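Long-range contacts in alginate lyase (Paenibacillus sp. FPU-7, PDB 6KFN), which cleaves the polysaccharide alginate as a lyase, probably by beta-elimination, and folds as a right-handed parallel beta-helix: residues Val238-His244 / Pro268-Val274; Glu182-Glu188 / Ser213-Gly219; Cys8-Leu14 / Leu29-Phe35. One frame throughout, in Å; residues are numbered along the deposited sequence.

Interaction 1: Val238-His244 / Pro268-Val274; sequences VDAFQVH and PYVVNAV. With NA (sodium ion), chain C.
Asp239 OD2 is gripped by two amides, one from each segment. Asn272 ND2 reaches across to this oxygen at 3.0 Å in an almost straight bond (171°). The bond stays in the plane of the Asn272 amide but comes in from above the carboxylate plane, the two flat groups being turned 79° against each other. Gln242 NE2, three residues on in the same segment, meets the anti lone pair of Asp239 OD2 at 2.9 Å. The other oxygen, OD1, offers its anti lone pair to Tyr269 N at 3.0 Å and touches the edge of the Tyr269 ring. Asp239 CG sits beside the backbone N (chi1 -62°), which brings the carboxylate to these partners. As a second-shell residue it fixes which way round the Gln242 amide sits, presenting OE1 to the sodium ion at 2.4 Å; three waters, Asp212 and the carbonyl oxygen of Tyr210 complete the site. With an alanine here, Asn272 ND2 and Tyr269 N would probably be left without their acceptor, and the Gln242 amide would be set freer to turn.

Below this polar layer the backbones run parallel, Asn272 giving its N-H to Phe241 O and receiving that of Val243 on its own carbonyl. On the opposite face of the sheet Val243 CG2 packs on Val271 CG1 at 4.1 Å, and Val271 CG2 comes to the edge of the Phe241 ring. Both segments turn a corner just before these strands, at Ala240 and Val270, stacking one coil on the next as in a right-handed parallel beta-helix.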
loop_
_atom_site.group_PDB
_atom_site.type_symbol
_atom_site.label_atom_id
_atom_site.label_comp_id
_atom_site.label_asym_id
_atom_site.label_seq_id
_atom_site.Cartn_x
_atom_site.Cartn_y
_atom_site.Cartn_z
ATOM N N VAL A 238 19.183 -0.012 5.073
ATOM C CA VAL A 238 20.022 0.556 6.114
ATOM C C VAL A 238 19.387 0.468 7.499
ATOM O O VAL A 238 20.104 0.382 8.493
ATOM C CB VAL A 238 20.376 2.013 5.740
ATOM C CG1 VAL A 238 21.025 2.741 6.905
ATOM C CG2 VAL A 238 21.247 1.998 4.490
ATOM N N ASP A 239 18.060 0.520 7.587
ATOM C CA ASP A 239 17.293 0.449 8.818
ATOM C C ASP A 239 16.035 -0.346 8.511
ATOM O O ASP A 239 15.557 -0.332 7.384
ATOM C CB ASP A 239 16.878 1.830 9.332
ATOM C CG ASP A 239 18.022 2.744 9.687
ATOM O OD1 ASP A 239 18.876 2.337 10.505
ATOM O OD2 ASP A 239 18.037 3.887 9.150
ATOM N N ALA A 240 15.446 -0.989 9.532
ATOM C CA ALA A 240 14.129 -1.603 9.326
ATOM C C ALA A 240 13.062 -0.526 9.086
ATOM O O ALA A 240 12.331 -0.552 8.089
ATOM C CB ALA A 240 13.730 -2.471 10.513
ATOM N N PHE A 241 12.953 0.408 10.045
ATOM C CA PHE A 241 11.916 1.427 10.035
ATOM C C PHE A 241 12.574 2.780 10.313
ATOM O O PHE A 241 13.475 2.873 11.153
ATOM C CB PHE A 241 10.848 1.160 11.118
ATOM C CG PHE A 241 10.304 -0.257 11.119
ATOM C CD1 PHE A 241 9.744 -0.820 9.979
ATOM C CD2 PHE A 241 10.350 -1.023 12.269
ATOM C CE1 PHE A 241 9.229 -2.100 9.993
ATOM C CE2 PHE A 241 9.831 -2.313 12.299
ATOM C CZ PHE A 241 9.282 -2.854 11.162
ATOM N N GLN A 242 12.101 3.805 9.615
ATOM C CA GLN A 242 12.545 5.170 9.834
ATOM C C GLN A 242 11.358 6.066 10.107
ATOM O O GLN A 242 10.229 5.770 9.697
ATOM C CB GLN A 242 13.308 5.704 8.615
ATOM C CG GLN A 242 14.570 4.905 8.326
ATOM C CD GLN A 242 15.241 5.262 7.033
ATOM O OE1 GLN A 242 14.674 5.934 6.165
ATOM N NE2 GLN A 242 16.451 4.776 6.854
ATOM N N VAL A 243 11.637 7.179 10.787
ATOM C CA VAL A 243 10.673 8.248 10.994
ATOM C C VAL A 243 11.388 9.548 10.616
ATOM O O VAL A 243 12.533 9.751 11.036
ATOM C CB VAL A 243 10.142 8.313 12.446
ATOM C CG1 VAL A 243 8.895 9.178 12.534
ATOM C CG2 VAL A 243 9.858 6.922 13.011
ATOM N N HIS A 244 10.745 10.392 9.819
ATOM C CA HIS A 244 11.342 11.660 9.367
ATOM C C HIS A 244 10.342 12.775 9.508
ATOM O O HIS A 244 9.132 12.555 9.389
ATOM C CB HIS A 244 11.773 11.584 7.888
ATOM C CG HIS A 244 12.941 10.708 7.602
ATOM N ND1 HIS A 244 12.829 9.378 7.242
ATOM C CD2 HIS A 244 14.261 10.996 7.566
ATOM C CE1 HIS A 244 14.049 8.894 7.005
ATOM N NE2 HIS A 244 14.919 9.854 7.199
ATOM N N PRO A 268 22.151 -2.063 11.177
ATOM C CA PRO A 268 20.845 -1.415 10.934
ATOM C C PRO A 268 20.078 -1.173 12.234
ATOM O O PRO A 268 20.093 -1.995 13.144
ATOM C CB PRO A 268 20.135 -2.445 10.050
ATOM C CG PRO A 268 21.262 -3.105 9.290
ATOM C CD PRO A 268 22.354 -3.254 10.314
ATOM N N TYR A 269 19.361 -0.056 12.309
ATOM C CA TYR A 269 18.478 0.180 13.443
ATOM C C TYR A 269 17.117 -0.461 13.196
ATOM O O TYR A 269 16.658 -0.596 12.054
ATOM C CB TYR A 269 18.323 1.685 13.728
ATOM C CG TYR A 269 19.500 2.219 14.496
ATOM C CD1 TYR A 269 20.709 2.563 13.862
ATOM C CD2 TYR A 269 19.459 2.319 15.856
ATOM C CE1 TYR A 269 21.793 2.989 14.603
ATOM C CE2 TYR A 269 20.531 2.721 16.601
ATOM C CZ TYR A 269 21.697 3.029 15.945
ATOM O OH TYR A 269 22.824 3.443 16.648
ATOM N N VAL A 270 16.446 -0.824 14.296
ATOM C CA VAL A 270 15.050 -1.200 14.227
ATOM C C VAL A 270 14.172 0.003 13.935
ATOM O O VAL A 270 13.362 -0.005 13.002
ATOM C CB VAL A 270 14.636 -1.950 15.507
ATOM C CG1 VAL A 270 13.161 -2.326 15.440
ATOM C CG2 VAL A 270 15.490 -3.188 15.708
ATOM N N VAL A 271 14.324 1.058 14.763
ATOM C CA VAL A 271 13.664 2.339 14.508
ATOM C C VAL A 271 14.712 3.431 14.529
ATOM O O VAL A 271 15.360 3.647 15.565
ATOM C CB VAL A 271 12.546 2.678 15.510
ATOM C CG1 VAL A 271 11.916 4.036 15.158
ATOM C CG2 VAL A 271 11.496 1.580 15.558
ATOM N N ASN A 272 14.862 4.120 13.401
ATOM C CA ASN A 272 15.744 5.286 13.280
ATOM C C ASN A 272 14.839 6.506 13.094
ATOM O O ASN A 272 14.342 6.754 11.987
ATOM C CB ASN A 272 16.705 5.100 12.120
ATOM C CG ASN A 272 17.698 6.206 12.032
ATOM O OD1 ASN A 272 17.789 7.075 12.924
ATOM N ND2 ASN A 272 18.502 6.178 10.977
ATOM N N ALA A 273 14.593 7.216 14.200
ATOM C CA ALA A 273 13.743 8.394 14.195
ATOM C C ALA A 273 14.663 9.605 14.041
ATOM O O ALA A 273 15.392 9.960 14.967
ATOM C CB ALA A 273 12.927 8.473 15.481
ATOM N N VAL A 274 14.673 10.179 12.853
ATOM C CA VAL A 274 15.672 11.191 12.509
ATOM C C VAL A 274 15.247 12.576 12.992
ATOM O O VAL A 274 14.111 13.001 12.782
ATOM C CB VAL A 274 15.918 11.163 10.997
ATOM C CG1 VAL A 274 16.935 12.214 10.575
ATOM C CG2 VAL A 274 16.387 9.775 10.561
HETATM NA NA NA C . 15.099 6.339 3.859
HETATM O O HOH W 1 13.478 4.663 3.449
HETATM O O HOH W 2 13.529 8.077 3.492
HETATM O O HOH W 3 16.739 7.988 4.265
#

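Interaction 2: Glu182-Glu188 / Ser213-Gly219. With NA (sodium ion), chain B.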
loop_
_atom_site.group_PDB
_atom_site.type_symbol
_atom_site.label_atom_id
_atom_site.label_comp_id
_atom_site.label_asym_id
_atom_site.label_seq_id
_atom_site.Cartn_x
_atom_site.Cartn_y
_atom_site.Cartn_z
ATOM N N GLU A 182 10.436 1.897 -0.648
ATOM C CA GLU A 182 9.945 1.347 0.607
ATOM C C GLU A 182 8.773 0.418 0.346
ATOM O O GLU A 182 7.943 0.646 -0.529
ATOM C CB GLU A 182 9.463 2.428 1.587
ATOM C CG GLU A 182 10.512 3.422 2.031
ATOM C CD GLU A 182 10.660 4.633 1.143
ATOM O OE1 GLU A 182 10.061 4.728 0.073
ATOM O OE2 GLU A 182 11.444 5.538 1.630
ATOM N N HIS A 183 8.646 -0.599 1.190
ATOM C CA HIS A 183 7.417 -1.385 1.191
ATOM C C HIS A 183 6.220 -0.521 1.498
ATOM O O HIS A 183 5.176 -0.662 0.852
ATOM C CB HIS A 183 7.550 -2.588 2.136
ATOM C CG HIS A 183 8.467 -3.614 1.581
ATOM N ND1 HIS A 183 8.514 -4.901 2.081
ATOM C CD2 HIS A 183 9.275 -3.576 0.489
ATOM C CE1 HIS A 183 9.398 -5.572 1.361
ATOM N NE2 HIS A 183 9.882 -4.801 0.407
ATOM N N ILE A 184 6.348 0.375 2.480
ATOM C CA ILE A 184 5.287 1.294 2.843
ATOM C C ILE A 184 5.927 2.661 3.103
ATOM O O ILE A 184 6.839 2.778 3.916
ATOM C CB ILE A 184 4.483 0.862 4.055
ATOM C CG1 ILE A 184 3.980 -0.587 3.870
ATOM C CG2 ILE A 184 3.318 1.818 4.311
ATOM C CD1 ILE A 184 3.426 -1.211 5.096
ATOM N N ASP A 185 5.427 3.684 2.399
ATOM C CA ASP A 185 5.880 5.073 2.575
ATOM C C ASP A 185 4.674 5.861 3.046
ATOM O O ASP A 185 3.706 5.999 2.303
ATOM C CB ASP A 185 6.472 5.599 1.285
ATOM C CG ASP A 185 7.203 6.914 1.428
ATOM O OD1 ASP A 185 7.283 7.431 2.527
ATOM O OD2 ASP A 185 7.742 7.382 0.378
ATOM N N ILE A 186 4.711 6.296 4.316
ATOM C CA ILE A 186 3.592 6.992 4.958
ATOM C C ILE A 186 3.930 8.480 4.942
ATOM O O ILE A 186 4.842 8.903 5.656
ATOM C CB ILE A 186 3.375 6.466 6.376
ATOM C CG1 ILE A 186 3.087 4.966 6.366
ATOM C CG2 ILE A 186 2.262 7.251 7.050
ATOM C CD1 ILE A 186 3.016 4.318 7.727
ATOM N N LYS A 187 3.241 9.263 4.124
ATOM C CA LYS A 187 3.639 10.639 3.922
ATOM C C LYS A 187 3.213 11.582 5.040
ATOM O O LYS A 187 2.206 11.403 5.740
ATOM C CB LYS A 187 3.072 11.171 2.603
ATOM C CG LYS A 187 3.645 10.455 1.385
ATOM C CD LYS A 187 5.170 10.637 1.324
ATOM C CE LYS A 187 5.870 10.062 0.144
ATOM N NZ LYS A 187 7.352 10.116 0.232
ATOM N N GLU A 188 4.001 12.658 5.139
ATOM C CA GLU A 188 3.608 13.822 5.908
ATOM C C GLU A 188 2.194 14.234 5.527
ATOM O O GLU A 188 1.811 14.230 4.358
ATOM C CB GLU A 188 4.604 14.963 5.677
ATOM C CG GLU A 188 4.779 15.437 4.220
ATOM C CD GLU A 188 5.873 14.753 3.399
ATOM O OE1 GLU A 188 6.142 13.545 3.606
ATOM O OE2 GLU A 188 6.431 15.467 2.537
ATOM N N SER A 213 14.641 1.502 3.714
ATOM C CA SER A 213 14.041 0.863 4.874
ATOM C C SER A 213 12.747 0.182 4.421
ATOM O O SER A 213 12.218 0.481 3.347
ATOM C CB SER A 213 13.754 1.866 5.994
ATOM O OG SER A 213 12.825 2.860 5.557
ATOM N N PHE A 214 12.223 -0.733 5.246
ATOM C CA PHE A 214 10.921 -1.325 4.941
ATOM C C PHE A 214 9.806 -0.282 4.922
ATOM O O PHE A 214 8.926 -0.306 4.068
ATOM C CB PHE A 214 10.534 -2.427 5.932
ATOM C CG PHE A 214 11.527 -3.550 6.117
ATOM C CD1 PHE A 214 11.942 -4.361 5.054
ATOM C CD2 PHE A 214 12.020 -3.825 7.381
ATOM C CE1 PHE A 214 12.843 -5.396 5.282
ATOM C CE2 PHE A 214 12.900 -4.860 7.593
ATOM C CZ PHE A 214 13.313 -5.652 6.548
ATOM N N ILE A 215 9.819 0.571 5.957
ATOM C CA ILE A 215 8.804 1.591 6.133
ATOM C C ILE A 215 9.522 2.903 6.431
ATOM O O ILE A 215 10.495 2.931 7.196
ATOM C CB ILE A 215 7.824 1.268 7.301
ATOM C CG1 ILE A 215 7.223 -0.130 7.107
ATOM C CG2 ILE A 215 6.745 2.347 7.389
ATOM C CD1 ILE A 215 6.259 -0.552 8.204
ATOM N N ASP A 216 9.031 3.989 5.847
ATOM C CA ASP A 216 9.390 5.346 6.260
ATOM C C ASP A 216 8.104 6.016 6.722
ATOM O O ASP A 216 7.125 6.033 5.986
ATOM C CB ASP A 216 10.046 6.145 5.148
ATOM C CG ASP A 216 10.718 7.428 5.619
ATOM O OD1 ASP A 216 10.869 7.605 6.854
ATOM O OD2 ASP A 216 11.107 8.216 4.728
ATOM N N VAL A 217 8.135 6.537 7.948
ATOM C CA VAL A 217 6.972 7.166 8.577
ATOM C C VAL A 217 7.209 8.665 8.621
ATOM O O VAL A 217 8.062 9.139 9.377
ATOM C CB VAL A 217 6.702 6.649 9.985
ATOM C CG1 VAL A 217 5.451 7.312 10.537
ATOM C CG2 VAL A 217 6.587 5.135 10.008
ATOM N N LYS A 218 6.491 9.360 7.787
ATOM C CA LYS A 218 6.494 10.835 7.777
ATOM C C LYS A 218 5.163 11.464 8.251
ATOM O O LYS A 218 4.961 12.705 8.550
ATOM C CB LYS A 218 6.891 11.362 6.406
ATOM C CG LYS A 218 8.382 11.253 6.177
ATOM C CD LYS A 218 8.756 11.196 4.746
ATOM C CE LYS A 218 8.348 9.856 4.228
ATOM N NZ LYS A 218 9.191 9.380 3.105
ATOM N N GLY A 219 4.083 10.614 8.327
ATOM C CA GLY A 219 2.814 11.013 8.908
ATOM C C GLY A 219 2.837 10.898 10.421
ATOM O O GLY A 219 3.857 10.567 11.026
HETATM NA NA NA B . 9.527 6.787 -1.227
HETATM O O HOH W 1 13.478 4.663 3.449
HETATM O O HOH W 4 11.172 7.651 0.248
HETATM O O HOH W 5 9.082 8.962 -2.217
HETATM O O HOH W 6 11.417 6.456 -2.665
#
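Lys218 NZ ties Asp185 on the neighbouring strand to Asp216 on its own. It takes the syn lone pair of Asp185 OD1 at 2.8 Å and meets Asp216 OD2, also at 2.8 Å, from above the carboxylate plane; Asp216 OD1 is bound to His244. Asp185 CG lies anti to the backbone N (chi1 -169°), which carries the carboxylate across to this lysine while OD2 remains available to Lys187 NZ and, at 2.5 Å, to the sodium ion.

The apolar face of the same strands is the packed side. Ile186 CD1 sits 4.2 Å from Ile215 CG2 and also touches Val217, with Phe200 behind Ile184 and Ile215. Between the faces, Ile186 N bonds Asp216 O at 2.9 Å, nearly straight at 173°. The sodium side is looser and wetter: Glu182 OE1 binds the ion with Glu147 and three waters, and a further water bridges Glu182 OE2 to Ser213 OG.

Acidic and basic groups thus share one network, in which the sodium ion and the two lysines probably offset the negative charge of the carboxylates gathered on this face.

Interaction 3: Cys8-Leu14 / Leu29-Phe35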
loop_
_atom_site.group_PDB
_atom_site.type_symbol
_atom_site.label_atom_id
_atom_site.label_comp_id
_atom_site.label_asym_id
_atom_site.label_seq_id
_atom_site.Cartn_x
_atom_site.Cartn_y
_atom_site.Cartn_z
ATOM N N CYS A 8 -18.961 -10.724 -15.794
ATOM C CA CYS A 8 -18.215 -10.279 -16.965
ATOM C C CYS A 8 -17.035 -11.173 -17.288
ATOM O O CYS A 8 -16.282 -11.580 -16.409
ATOM C CB CYS A 8 -17.683 -8.864 -16.772
ATOM S SG CYS A 8 -18.955 -7.581 -16.829
ATOM N N ALA A 9 -16.813 -11.358 -18.577
ATOM C CA ALA A 9 -15.643 -12.081 -19.084
ATOM C C ALA A 9 -14.893 -11.307 -20.170
ATOM O O ALA A 9 -13.970 -11.852 -20.755
ATOM C CB ALA A 9 -16.040 -13.464 -19.586
ATOM N N THR A 10 -15.258 -10.040 -20.407
ATOM C CA THR A 10 -14.537 -9.178 -21.323
ATOM C C THR A 10 -14.336 -7.805 -20.679
ATOM O O THR A 10 -15.063 -7.382 -19.775
ATOM C CB THR A 10 -15.294 -8.959 -22.632
ATOM O OG1 THR A 10 -16.453 -8.173 -22.361
ATOM C CG2 THR A 10 -15.683 -10.297 -23.278
ATOM N N ALA A 11 -13.324 -7.127 -21.188
ATOM C CA ALA A 11 -13.049 -5.756 -20.786
ATOM C C ALA A 11 -14.206 -4.824 -21.084
ATOM O O ALA A 11 -14.527 -3.945 -20.275
ATOM C CB ALA A 11 -11.758 -5.251 -21.447
ATOM N N SER A 12 -14.887 -5.029 -22.204
ATOM C CA SER A 12 -16.018 -4.170 -22.522
ATOM C C SER A 12 -17.138 -4.351 -21.503
ATOM O O SER A 12 -17.746 -3.370 -21.074
ATOM C CB SER A 12 -16.523 -4.445 -23.941
ATOM O OG SER A 12 -17.076 -5.737 -24.024
ATOM N N CYS A 13 -17.403 -5.596 -21.082
ATOM C CA CYS A 13 -18.393 -5.847 -20.048
ATOM C C CYS A 13 -18.017 -5.137 -18.759
ATOM O O CYS A 13 -18.844 -4.472 -18.137
ATOM C CB CYS A 13 -18.547 -7.343 -19.847
ATOM S SG CYS A 13 -19.799 -7.885 -18.697
ATOM N N LEU A 14 -16.751 -5.240 -18.361
ATOM C CA LEU A 14 -16.314 -4.601 -17.122
ATOM C C LEU A 14 -16.411 -3.088 -17.207
ATOM O O LEU A 14 -16.898 -2.437 -16.279
ATOM C CB LEU A 14 -14.882 -5.048 -16.800
ATOM C CG LEU A 14 -14.274 -4.325 -15.584
ATOM C CD1 LEU A 14 -15.090 -4.469 -14.319
ATOM C CD2 LEU A 14 -12.854 -4.879 -15.357
ATOM N N LEU A 29 -15.956 -11.255 -12.051
ATOM C CA LEU A 29 -15.072 -11.392 -13.191
ATOM C C LEU A 29 -14.602 -12.837 -13.368
ATOM O O LEU A 29 -14.161 -13.498 -12.425
ATOM C CB LEU A 29 -13.878 -10.468 -13.031
ATOM C CG LEU A 29 -14.222 -8.987 -12.858
ATOM C CD1 LEU A 29 -12.974 -8.151 -12.901
ATOM C CD2 LEU A 29 -15.230 -8.547 -13.907
ATOM N N ALA A 30 -14.716 -13.329 -14.600
ATOM C CA ALA A 30 -14.429 -14.724 -14.891
ATOM C C ALA A 30 -12.988 -15.109 -14.578
ATOM O O ALA A 30 -12.048 -14.387 -14.892
ATOM C CB ALA A 30 -14.703 -14.990 -16.373
ATOM N N GLU A 31 -12.811 -16.281 -13.964
ATOM C CA GLU A 31 -11.478 -16.824 -13.724
ATOM C C GLU A 31 -10.732 -17.025 -15.027
ATOM O O GLU A 31 -11.299 -17.398 -16.042
ATOM C CB GLU A 31 -11.561 -18.139 -12.968
ATOM C CG GLU A 31 -11.976 -17.973 -11.515
ATOM C CD GLU A 31 -11.832 -19.265 -10.761
ATOM O OE1 GLU A 31 -12.854 -19.904 -10.465
ATOM O OE2 GLU A 31 -10.681 -19.684 -10.495
ATOM N N GLY A 32 -9.429 -16.804 -14.990
ATOM C CA GLY A 32 -8.586 -17.072 -16.130
ATOM C C GLY A 32 -8.563 -15.977 -17.160
ATOM O O GLY A 32 -7.783 -16.057 -18.105
ATOM N N VAL A 33 -9.379 -14.941 -17.007
ATOM C CA VAL A 33 -9.449 -13.896 -17.996
ATOM C C VAL A 33 -8.586 -12.735 -17.549
ATOM O O VAL A 33 -8.574 -12.365 -16.373
ATOM C CB VAL A 33 -10.911 -13.464 -18.209
ATOM C CG1 VAL A 33 -10.987 -12.289 -19.162
ATOM C CG2 VAL A 33 -11.718 -14.634 -18.743
ATOM N N THR A 34 -7.869 -12.151 -18.511
ATOM C CA THR A 34 -7.176 -10.881 -18.351
ATOM C C THR A 34 -8.022 -9.791 -18.997
ATOM O O THR A 34 -8.305 -9.826 -20.194
ATOM C CB THR A 34 -5.755 -10.934 -18.913
ATOM O OG1 THR A 34 -4.982 -11.881 -18.156
ATOM C CG2 THR A 34 -5.103 -9.587 -18.787
ATOM N N PHE A 35 -8.404 -8.824 -18.190
ATOM C CA PHE A 35 -9.183 -7.661 -18.582
ATOM C C PHE A 35 -8.219 -6.505 -18.770
ATOM O O PHE A 35 -7.636 -6.045 -17.792
ATOM C CB PHE A 35 -10.192 -7.306 -17.485
ATOM C CG PHE A 35 -11.213 -8.394 -17.193
ATOM C CD1 PHE A 35 -10.881 -9.516 -16.436
ATOM C CD2 PHE A 35 -12.509 -8.303 -17.692
ATOM C CE1 PHE A 35 -11.798 -10.523 -16.210
ATOM C CE2 PHE A 35 -13.433 -9.298 -17.458
ATOM C CZ PHE A 35 -13.107 -10.412 -16.732
#
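Phe35 lies flat between side chains of its own segment and turns its rim to the backbone of Cys8-Leu14. Val33 CG1 rests 3.5 Å above one face of the ring, and Leu29 CD1 covers the opposite face, both displaced toward the rim. Two carbonyl oxygens stand at the edge, near the ring plane: Cys8 O is 3.4 Å from Phe35 CZ, and Thr10 O is equally close to Phe35 CE2. The ring hydrogens therefore face the partial negative charge of these carbonyls, and the ring reaches them because CG lies beside the backbone N (chi1 -62°).

Leu14 crosses both Phe35 and Leu29 at about a right angle. Its CB lies 4.1 Å from Phe35 CD2, and its CD2 meets Leu29 CD1, closing a small apolar corner that Ile53 and Leu64 extend inward. Leu29 CD2, the other branch, packs on Cys8 CB at 3.8 Å. Cys8 O also accepts the N-H of Ala30 at 3.0 Å, the last parallel rung before the two strands part. A type II turn from Ala30 to Val33 then brings Leu29-Phe35 back beside the ring.

In Cys8-Leu14, Thr10 is the N-cap of the helix, while a disulfide from Cys8 to Cys13 staples its first turn to the preceding strand. A short helix packed in this way against the first coils is consistent with the amino-terminal cap seen in parallel beta-helices of the pectate lyase-like kind.

In the fold
Interactions 1 and 2 are neighbours in one parallel sheet, their centres 10 Å apart, and they join directly: strand 241-243 lies next to strand 215-217, with Gln242 O 2.8 Å from Val217 N in a probable hydrogen bond. Each contributes to a sodium site on the same polar face. A water bound to the sodium ion of interaction 1 also belongs to interaction 2, where it bridges Glu182 and Ser213. Interaction 3 stands apart at the amino-terminal end, its centre about 34 Å from that of interaction 2 and 43 Å from that of interaction 1. Between them they sample one solenoid, from its cap to its metal-bearing later coils.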